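Local coordinates for nucleoside kinase (Methanococcus jannaschii, PDB 2C4E), which phosphorylates nucleosides, most actively inosine, guanosine and cytidine, to their monophosphates, using ATP as the best phosphate donor together with magnesium or manganese, at residues N58-G66 against H120-T131; T180-H188 against Y249-Y257. All blocks are in the same frame, centred on the assembly; numbering follows the deposited sequence.

Interaction 1: residues N58-G66 against H120-T131; sequences NSELLSCVG and HYKELNPPNFNT
L62 and C64 face the 120-131 segment as strand 58-62 and the short strand 64-65 run past it, the backbones staying apart, with L62 and P126 CA atoms 8.9 Å from each other and C64 and H120 6.7 Å. The one direct hydrogen bond joins C64 N to Y121 OH over 3.1 Å, at 155° about the hydrogen. With SG beside its own backbone N (chi1 -67°), C64 sets the sulfur over the Y121 ring, 3.6 Å from its centroid and nearly on the normal, so this ring is held by its hydroxyl and covered on one face by the same residue. L124 CD1 also packs on the sulfur, 3.7 Å from SG. L62 sets CD1 against P127 CD, 3.6 Å away, and at the edge of the F129 ring. Buried E60 reaches T131 CG2 with OE2, which is also hydrogen-bonded to T9 OG1 and accepts, at 2.7 Å, from a water that in turn accepts from N130 N. Helix 141-151 packs on L62 as well. The segment leading into strand 131-136 thus covers C64 and, before it, strand 58-62, outermost within this chain in the large central sheet of the ribokinase fold.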
loop_
_atom_site.group_PDB
_atom_site.type_symbol
_atom_site.label_atom_id
_atom_site.label_comp_id
_atom_site.label_asym_id
_atom_site.label_seq_id
_atom_site.Cartn_x
_atom_site.Cartn_y
_atom_site.Cartn_z
ATOM N N ASN A 58 -14.846 -25.612 16.416
ATOM C CA ASN A 58 -14.411 -24.485 17.217
ATOM C C ASN A 58 -12.954 -24.244 16.933
ATOM O O ASN A 58 -12.178 -25.182 16.901
ATOM C CB ASN A 58 -14.644 -24.753 18.703
ATOM C CG ASN A 58 -16.115 -24.785 19.057
ATOM O OD1 ASN A 58 -16.885 -23.932 18.622
ATOM N ND2 ASN A 58 -16.518 -25.779 19.831
ATOM N N SER A 59 -12.592 -23.007 16.633
ATOM C CA SER A 59 -11.204 -22.675 16.388
ATOM C C SER A 59 -10.751 -21.575 17.323
ATOM O O SER A 59 -11.548 -20.829 17.893
ATOM C CB SER A 59 -10.970 -22.270 14.928
ATOM O OG SER A 59 -11.716 -21.125 14.576
ATOM N N GLU A 60 -9.448 -21.510 17.496
ATOM C CA GLU A 60 -8.824 -20.449 18.250
ATOM C C GLU A 60 -7.651 -19.956 17.430
ATOM O O GLU A 60 -7.074 -20.701 16.653
ATOM C CB GLU A 60 -8.387 -20.927 19.641
ATOM C CG GLU A 60 -7.318 -22.009 19.700
ATOM C CD GLU A 60 -6.904 -22.345 21.138
ATOM O OE1 GLU A 60 -7.651 -22.002 22.073
ATOM O OE2 GLU A 60 -5.827 -22.959 21.343
ATOM N N LEU A 61 -7.300 -18.699 17.615
ATOM C CA LEU A 61 -6.295 -18.045 16.809
ATOM C C LEU A 61 -5.165 -17.516 17.668
ATOM O O LEU A 61 -5.410 -16.916 18.733
ATOM C CB LEU A 61 -6.981 -16.914 16.048
ATOM C CG LEU A 61 -6.305 -16.183 14.887
ATOM C CD1 LEU A 61 -5.949 -17.097 13.752
ATOM C CD2 LEU A 61 -7.266 -15.106 14.408
ATOM N N LEU A 62 -3.931 -17.751 17.232
ATOM C CA LEU A 62 -2.749 -17.187 17.870
ATOM C C LEU A 62 -2.004 -16.399 16.796
ATOM O O LEU A 62 -1.430 -16.987 15.882
ATOM C CB LEU A 62 -1.847 -18.276 18.459
ATOM C CG LEU A 62 -0.792 -17.774 19.454
ATOM C CD1 LEU A 62 -0.187 -18.962 20.175
ATOM C CD2 LEU A 62 0.301 -16.950 18.775
ATOM N N SER A 63 -2.054 -15.071 16.912
ATOM C CA SER A 63 -1.394 -14.152 15.994
ATOM C C SER A 63 -0.919 -12.920 16.747
ATOM O O SER A 63 -1.422 -12.619 17.827
ATOM C CB SER A 63 -2.360 -13.663 14.905
ATOM O OG SER A 63 -3.030 -14.724 14.260
ATOM N N CYS A 64 0.041 -12.213 16.162
ATOM C CA CYS A 64 0.394 -10.864 16.596
ATOM C C CYS A 64 -0.340 -9.820 15.745
ATOM O O CYS A 64 -0.167 -9.761 14.524
ATOM C CB CYS A 64 1.902 -10.634 16.473
ATOM S SG CYS A 64 2.905 -11.614 17.607
ATOM N N VAL A 65 -1.162 -9.007 16.403
ATOM C CA VAL A 65 -1.900 -7.922 15.754
ATOM C C VAL A 65 -1.438 -6.573 16.310
ATOM O O VAL A 65 -0.685 -6.523 17.274
ATOM C CB VAL A 65 -3.438 -8.120 15.887
ATOM C CG1 VAL A 65 -3.846 -9.467 15.294
ATOM C CG2 VAL A 65 -3.901 -8.025 17.345
ATOM N N GLY A 66 -1.867 -5.489 15.680
ATOM C CA GLY A 66 -1.362 -4.156 15.996
ATOM C C GLY A 66 -2.359 -3.274 16.719
ATOM O O GLY A 66 -3.462 -3.702 17.049
ATOM N N HIS A 120 6.896 -9.106 16.780
ATOM C CA HIS A 120 6.791 -9.517 18.178
ATOM C C HIS A 120 6.942 -11.026 18.400
ATOM O O HIS A 120 7.212 -11.424 19.529
ATOM C CB HIS A 120 5.463 -9.045 18.798
ATOM C CG HIS A 120 5.377 -7.568 19.000
ATOM N ND1 HIS A 120 6.193 -6.885 19.879
ATOM C CD2 HIS A 120 4.579 -6.636 18.427
ATOM C CE1 HIS A 120 5.894 -5.600 19.842
ATOM N NE2 HIS A 120 4.915 -5.423 18.975
ATOM N N TYR A 121 6.760 -11.867 17.374
ATOM C CA TYR A 121 6.905 -13.314 17.582
ATOM C C TYR A 121 8.239 -13.688 18.240
ATOM O O TYR A 121 8.270 -14.541 19.111
ATOM C CB TYR A 121 6.738 -14.132 16.287
ATOM C CG TYR A 121 5.322 -14.179 15.764
ATOM C CD1 TYR A 121 4.973 -13.480 14.615
ATOM C CD2 TYR A 121 4.323 -14.889 16.431
ATOM C CE1 TYR A 121 3.692 -13.503 14.122
ATOM C CE2 TYR A 121 3.025 -14.916 15.940
ATOM C CZ TYR A 121 2.721 -14.221 14.779
ATOM O OH TYR A 121 1.447 -14.211 14.283
ATOM N N LYS A 122 9.336 -13.055 17.833
ATOM C CA LYS A 122 10.645 -13.386 18.417
ATOM C C LYS A 122 10.768 -13.019 19.906
ATOM O O LYS A 122 11.671 -13.495 20.588
ATOM C CB LYS A 122 11.792 -12.785 17.592
ATOM C CG LYS A 122 11.862 -11.274 17.576
ATOM C CD LYS A 122 12.998 -10.800 16.651
ATOM C CE LYS A 122 12.843 -9.353 16.212
ATOM N NZ LYS A 122 11.477 -9.052 15.688
ATOM N N GLU A 123 9.867 -12.177 20.401
ATOM C CA GLU A 123 9.806 -11.840 21.826
ATOM C C GLU A 123 8.976 -12.831 22.640
ATOM O O GLU A 123 9.002 -12.794 23.865
ATOM C CB GLU A 123 9.195 -10.449 22.016
ATOM C CG GLU A 123 9.976 -9.311 21.373
ATOM C CD GLU A 123 9.103 -8.107 21.047
ATOM O OE1 GLU A 123 8.025 -7.936 21.669
ATOM O OE2 GLU A 123 9.499 -7.328 20.159
ATOM N N LEU A 124 8.225 -13.692 21.959
ATOM C CA LEU A 124 7.227 -14.543 22.598
ATOM C C LEU A 124 7.590 -16.022 22.563
ATOM O O LEU A 124 8.454 -16.459 21.813
ATOM C CB LEU A 124 5.864 -14.357 21.913
ATOM C CG LEU A 124 5.332 -12.923 21.841
ATOM C CD1 LEU A 124 4.153 -12.852 20.883
ATOM C CD2 LEU A 124 4.938 -12.410 23.220
ATOM N N ASN A 125 6.902 -16.784 23.401
ATOM C CA ASN A 125 6.973 -18.232 23.371
ATOM C C ASN A 125 5.556 -18.782 23.372
ATOM O O ASN A 125 4.647 -18.156 23.905
ATOM C CB ASN A 125 7.801 -18.751 24.546
ATOM C CG ASN A 125 9.285 -18.425 24.394
ATOM O OD1 ASN A 125 9.957 -18.932 23.497
ATOM N ND2 ASN A 125 9.792 -17.557 25.252
ATOM N N PRO A 126 5.345 -19.916 22.716
ATOM C CA PRO A 126 3.992 -20.487 22.646
ATOM C C PRO A 126 3.447 -20.956 23.993
ATOM O O PRO A 126 4.206 -21.420 24.836
ATOM C CB PRO A 126 4.139 -21.665 21.667
ATOM C CG PRO A 126 5.609 -21.962 21.575
ATOM C CD PRO A 126 6.342 -20.714 21.983
ATOM N N PRO A 127 2.136 -20.856 24.188
ATOM C CA PRO A 127 1.513 -21.435 25.378
ATOM C C PRO A 127 1.334 -22.922 25.179
ATOM O O PRO A 127 1.559 -23.414 24.075
ATOM C CB PRO A 127 0.155 -20.736 25.420
ATOM C CG PRO A 127 -0.176 -20.503 24.015
ATOM C CD PRO A 127 1.137 -20.233 23.307
ATOM N N ASN A 128 0.946 -23.637 26.235
ATOM C CA ASN A 128 0.424 -24.975 26.055
ATOM C C ASN A 128 -0.888 -24.866 25.267
ATOM O O ASN A 128 -1.659 -23.912 25.425
ATOM C CB ASN A 128 0.212 -25.690 27.393
ATOM C CG ASN A 128 1.525 -26.016 28.096
ATOM O OD1 ASN A 128 1.802 -25.511 29.188
ATOM N ND2 ASN A 128 2.348 -26.855 27.462
ATOM N N PHE A 129 -1.099 -25.823 24.382
ATOM C CA PHE A 129 -2.300 -25.912 23.592
ATOM C C PHE A 129 -3.104 -27.078 24.115
ATOM O O PHE A 129 -2.547 -28.136 24.416
ATOM C CB PHE A 129 -1.925 -26.167 22.128
ATOM C CG PHE A 129 -1.064 -25.087 21.520
ATOM C CD1 PHE A 129 -1.613 -23.874 21.185
ATOM C CD2 PHE A 129 0.286 -25.287 21.297
ATOM C CE1 PHE A 129 -0.835 -22.880 20.619
ATOM C CE2 PHE A 129 1.052 -24.278 20.736
ATOM C CZ PHE A 129 0.473 -23.093 20.393
ATOM N N ASN A 130 -4.414 -26.891 24.232
ATOM C CA ASN A 130 -5.289 -27.948 24.691
ATOM C C ASN A 130 -6.208 -28.450 23.598
ATOM O O ASN A 130 -7.196 -29.135 23.878
ATOM C CB ASN A 130 -6.121 -27.450 25.888
ATOM C CG ASN A 130 -5.261 -27.066 27.072
ATOM O OD1 ASN A 130 -5.537 -26.066 27.763
ATOM N ND2 ASN A 130 -4.221 -27.859 27.337
ATOM N N THR A 131 -5.869 -28.129 22.356
ATOM C CA THR A 131 -6.678 -28.489 21.202
ATOM C C THR A 131 -6.256 -29.816 20.568
ATOM O O THR A 131 -5.155 -30.295 20.775
ATOM C CB THR A 131 -6.572 -27.372 20.150
ATOM O OG1 THR A 131 -5.197 -26.976 19.997
ATOM C CG2 THR A 131 -7.301 -26.125 20.632
HETATM O O HOH W 1 -5.679 -24.440 23.598
#

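Interaction 2: residues T180-H188 against Y249-Y257; sequences TNFLFMNKH and YRAGFLSAY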
loop_
_atom_site.group_PDB
_atom_site.type_symbol
_atom_site.label_atom_id
_atom_site.label_comp_id
_atom_site.label_asym_id
_atom_site.label_seq_id
_atom_site.Cartn_x
_atom_site.Cartn_y
_atom_site.Cartn_z
ATOM N N THR A 180 5.877 -32.794 12.753
ATOM C CA THR A 180 4.633 -32.573 12.025
ATOM C C THR A 180 3.894 -33.890 11.827
ATOM O O THR A 180 4.506 -34.885 11.485
ATOM C CB THR A 180 4.919 -31.959 10.645
ATOM O OG1 THR A 180 5.447 -30.641 10.799
ATOM C CG2 THR A 180 3.621 -31.718 9.900
ATOM N N ASN A 181 2.587 -33.883 12.068
ATOM C CA ASN A 181 1.713 -35.016 11.740
ATOM C C ASN A 181 1.109 -34.896 10.339
ATOM O O ASN A 181 1.187 -35.845 9.575
ATOM C CB ASN A 181 0.610 -35.193 12.784
ATOM C CG ASN A 181 1.165 -35.541 14.137
ATOM O OD1 ASN A 181 1.509 -36.728 14.438
ATOM N ND2 ASN A 181 1.319 -34.532 14.958
ATOM N N PHE A 182 0.522 -33.748 10.004
ATOM C CA PHE A 182 -0.031 -33.500 8.672
ATOM C C PHE A 182 0.793 -32.412 8.032
ATOM O O PHE A 182 0.845 -31.296 8.548
ATOM C CB PHE A 182 -1.471 -32.975 8.693
ATOM C CG PHE A 182 -2.441 -33.776 9.521
ATOM C CD1 PHE A 182 -2.695 -33.410 10.837
ATOM C CD2 PHE A 182 -3.134 -34.836 8.986
ATOM C CE1 PHE A 182 -3.609 -34.118 11.604
ATOM C CE2 PHE A 182 -4.074 -35.551 9.753
ATOM C CZ PHE A 182 -4.297 -35.189 11.053
ATOM N N LEU A 183 1.444 -32.734 6.919
ATOM C CA LEU A 183 2.255 -31.795 6.172
ATOM C C LEU A 183 1.562 -31.490 4.853
ATOM O O LEU A 183 1.327 -32.390 4.036
ATOM C CB LEU A 183 3.635 -32.389 5.930
ATOM C CG LEU A 183 4.623 -31.580 5.089
ATOM C CD1 LEU A 183 4.920 -30.261 5.821
ATOM C CD2 LEU A 183 5.868 -32.410 4.898
ATOM N N PHE A 184 1.214 -30.229 4.672
ATOM C CA PHE A 184 0.601 -29.741 3.452
ATOM C C PHE A 184 1.619 -28.925 2.657
ATOM O O PHE A 184 2.305 -28.074 3.215
ATOM C CB PHE A 184 -0.574 -28.813 3.773
ATOM C CG PHE A 184 -1.751 -29.470 4.450
ATOM C CD1 PHE A 184 -1.829 -29.533 5.851
ATOM C CD2 PHE A 184 -2.823 -29.943 3.716
ATOM C CE1 PHE A 184 -2.933 -30.103 6.481
ATOM C CE2 PHE A 184 -3.914 -30.509 4.343
ATOM C CZ PHE A 184 -3.974 -30.586 5.718
ATOM N N MET A 185 1.694 -29.159 1.356
ATOM C CA MET A 185 2.474 -28.314 0.469
ATOM C C MET A 185 1.827 -28.292 -0.896
ATOM O O MET A 185 1.301 -29.289 -1.360
ATOM C CB MET A 185 3.914 -28.822 0.337
ATOM C CG MET A 185 4.817 -28.498 1.523
ATOM S SD MET A 185 6.549 -28.951 1.150
ATOM C CE MET A 185 6.503 -30.643 1.572
ATOM N N ASN A 186 1.874 -27.145 -1.547
ATOM C CA ASN A 186 1.551 -27.080 -2.955
ATOM C C ASN A 186 2.665 -27.761 -3.748
ATOM O O ASN A 186 3.774 -27.907 -3.248
ATOM C CB ASN A 186 1.381 -25.631 -3.392
ATOM C CG ASN A 186 0.106 -25.034 -2.857
ATOM O OD1 ASN A 186 -0.962 -25.631 -2.986
ATOM N ND2 ASN A 186 0.205 -23.866 -2.233
ATOM N N LYS A 187 2.365 -28.171 -4.974
ATOM C CA LYS A 187 3.301 -28.989 -5.754
ATOM C C LYS A 187 4.663 -28.337 -5.989
ATOM O O LYS A 187 5.683 -29.012 -5.911
ATOM C CB LYS A 187 2.692 -29.406 -7.092
ATOM C CG LYS A 187 3.578 -30.374 -7.894
ATOM C CD LYS A 187 2.818 -31.013 -9.052
ATOM C CE LYS A 187 3.451 -32.327 -9.493
ATOM N NZ LYS A 187 2.533 -33.118 -10.356
ATOM N N HIS A 188 4.676 -27.039 -6.274
ATOM C CA HIS A 188 5.932 -26.337 -6.529
ATOM C C HIS A 188 6.807 -26.326 -5.280
ATOM O O HIS A 188 8.023 -26.508 -5.347
ATOM C CB HIS A 188 5.660 -24.904 -6.995
ATOM C CG HIS A 188 5.103 -24.812 -8.382
ATOM N ND1 HIS A 188 5.188 -25.845 -9.292
ATOM C CD2 HIS A 188 4.455 -23.806 -9.017
ATOM C CE1 HIS A 188 4.626 -25.476 -10.429
ATOM N NE2 HIS A 188 4.172 -24.244 -10.288
ATOM N N TYR A 249 -8.888 -25.163 1.712
ATOM C CA TYR A 249 -8.707 -26.602 1.588
ATOM C C TYR A 249 -8.212 -27.160 2.914
ATOM O O TYR A 249 -8.674 -28.184 3.361
ATOM C CB TYR A 249 -7.682 -26.936 0.508
ATOM C CG TYR A 249 -7.415 -28.423 0.324
ATOM C CD1 TYR A 249 -7.985 -29.127 -0.746
ATOM C CD2 TYR A 249 -6.577 -29.125 1.189
ATOM C CE1 TYR A 249 -7.756 -30.476 -0.919
ATOM C CE2 TYR A 249 -6.332 -30.497 1.008
ATOM C CZ TYR A 249 -6.920 -31.156 -0.056
ATOM O OH TYR A 249 -6.681 -32.509 -0.249
ATOM N N ARG A 250 -7.222 -26.501 3.513
ATOM C CA ARG A 250 -6.717 -26.915 4.813
ATOM C C ARG A 250 -7.799 -26.814 5.895
ATOM O O ARG A 250 -7.943 -27.731 6.691
ATOM C CB ARG A 250 -5.447 -26.132 5.171
ATOM C CG ARG A 250 -4.233 -26.578 4.343
ATOM C CD ARG A 250 -3.575 -25.479 3.574
ATOM N NE ARG A 250 -2.446 -25.914 2.751
ATOM C CZ ARG A 250 -2.486 -26.164 1.448
ATOM N NH1 ARG A 250 -3.619 -26.083 0.759
ATOM N NH2 ARG A 250 -1.368 -26.520 0.816
ATOM N N ALA A 251 -8.583 -25.740 5.884
ATOM C CA ALA A 251 -9.697 -25.581 6.809
ATOM C C ALA A 251 -10.672 -26.748 6.705
ATOM O O ALA A 251 -11.071 -27.323 7.715
ATOM C CB ALA A 251 -10.412 -24.248 6.575
ATOM N N GLY A 252 -11.028 -27.121 5.482
ATOM C CA GLY A 252 -11.951 -28.217 5.255
ATOM C C GLY A 252 -11.372 -29.552 5.676
ATOM O O GLY A 252 -12.047 -30.348 6.339
ATOM N N PHE A 253 -10.113 -29.787 5.297
ATOM C CA PHE A 253 -9.437 -31.050 5.580
ATOM C C PHE A 253 -9.355 -31.291 7.089
ATOM O O PHE A 253 -9.690 -32.344 7.583
ATOM C CB PHE A 253 -8.036 -31.017 4.980
ATOM C CG PHE A 253 -7.336 -32.340 4.987
ATOM C CD1 PHE A 253 -7.203 -33.056 3.812
ATOM C CD2 PHE A 253 -6.780 -32.855 6.151
ATOM C CE1 PHE A 253 -6.573 -34.275 3.802
ATOM C CE2 PHE A 253 -6.140 -34.086 6.135
ATOM C CZ PHE A 253 -6.034 -34.783 4.940
ATOM N N LEU A 254 -8.872 -30.288 7.807
ATOM C CA LEU A 254 -8.681 -30.394 9.253
ATOM C C LEU A 254 -10.017 -30.436 10.005
ATOM O O LEU A 254 -10.143 -31.129 11.010
ATOM C CB LEU A 254 -7.844 -29.216 9.739
ATOM C CG LEU A 254 -6.427 -29.183 9.171
ATOM C CD1 LEU A 254 -5.745 -27.898 9.596
ATOM C CD2 LEU A 254 -5.633 -30.388 9.654
ATOM N N SER A 255 -11.018 -29.722 9.509
ATOM C CA SER A 255 -12.348 -29.762 10.117
ATOM C C SER A 255 -12.949 -31.162 10.009
ATOM O O SER A 255 -13.507 -31.702 10.970
ATOM C CB SER A 255 -13.287 -28.734 9.476
ATOM O OG SER A 255 -12.863 -27.402 9.749
ATOM N N ALA A 256 -12.839 -31.740 8.817
ATOM C CA ALA A 256 -13.292 -33.100 8.571
ATOM C C ALA A 256 -12.540 -34.074 9.447
ATOM O O ALA A 256 -13.119 -35.022 9.980
ATOM C CB ALA A 256 -13.115 -33.457 7.127
ATOM N N TYR A 257 -11.246 -33.841 9.634
ATOM C CA TYR A 257 -10.482 -34.738 10.470
ATOM C C TYR A 257 -10.990 -34.734 11.908
ATOM O O TYR A 257 -11.218 -35.813 12.501
ATOM C CB TYR A 257 -8.983 -34.436 10.404
ATOM C CG TYR A 257 -8.205 -35.503 11.101
ATOM C CD1 TYR A 257 -7.827 -36.646 10.426
ATOM C CD2 TYR A 257 -7.901 -35.402 12.453
ATOM C CE1 TYR A 257 -7.129 -37.663 11.069
ATOM C CE2 TYR A 257 -7.201 -36.397 13.096
ATOM C CZ TYR A 257 -6.825 -37.527 12.401
ATOM O OH TYR A 257 -6.130 -38.536 13.043
#
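F182 and F184 project from strand 182-186 onto helix 249-257, which runs nearly antiparallel to it, the two axes 11.1 Å apart at closest approach and their directions 158° from each other. F184 fills the middle of the contact. Its edge points at the face of F253 in a T-shaped pair, centroids 5.2 Å apart and planes almost perpendicular, with F184 CZ reaching to 3.6 Å from F253 CD2. One face of the F184 ring receives R250 CG in a CH-pi contact, 3.8 Å from the centroid, while Y249 CE2 and L254 CD2 lie at the edge. The arginine chain bends at chi2, and its guanidinium passes back along the phenylalanine, NE coming to 3.6 Å from F184 CB. With an alanine at F184 the face of F253 would probably lose its edge partner and the aliphatic part of R250 the ring that it packs on, a gap opening between strand and helix. This is helix-on-sheet packing in the alpha/beta core of the ribokinase fold, here next to the catalytic centre: R250 is the inferred transition-state stabiliser and N186, at the end of the strand, binds ATP. N186 OD1 is 3.9 Å from R250 NH2, and the two meet through T214, whose OG1 is hydrogen-bonded to both. R250 NH2 also forms a salt bridge with D160 and NH1 bonds to G246 O, so the guanidinium is fixed by polar partners beyond the aromatic layer. Farther along the helix a second T-shaped pair closes the contact: F182 CZ stands over the centre of the Y257 ring, 3.7 Å from Y257 CZ, the planes 74° apart. A chi1 of -171° swings the Y257 ring out opposite its own backbone N and turns this face to the strand; the ring also touches helix 263-277.

Both contacts are buried and involve the same large sheet, but at different places in it. Interaction 1 covers strand 58-62, outermost in this chain's sheet, and the start of strand 64-65 with a 3-10 turn and the loop after it, whereas interaction 2 lays helix 245-258 on the interior strand 182-186, closer to the centre of the chain. Their nearest atoms are about 7 Å apart, and they do not touch. The chemistry follows the setting: interaction 1 combines a backbone-to-hydroxyl bond, a sulfur over a ring and a water bridge, while interaction 2 has no hydrogen bond between its segments and relies on aromatic edges and faces and on aliphatic groups packed against them. Interaction 2 contains an ATP-binding residue; interaction 1 lies near substrate-binding G43 and F113.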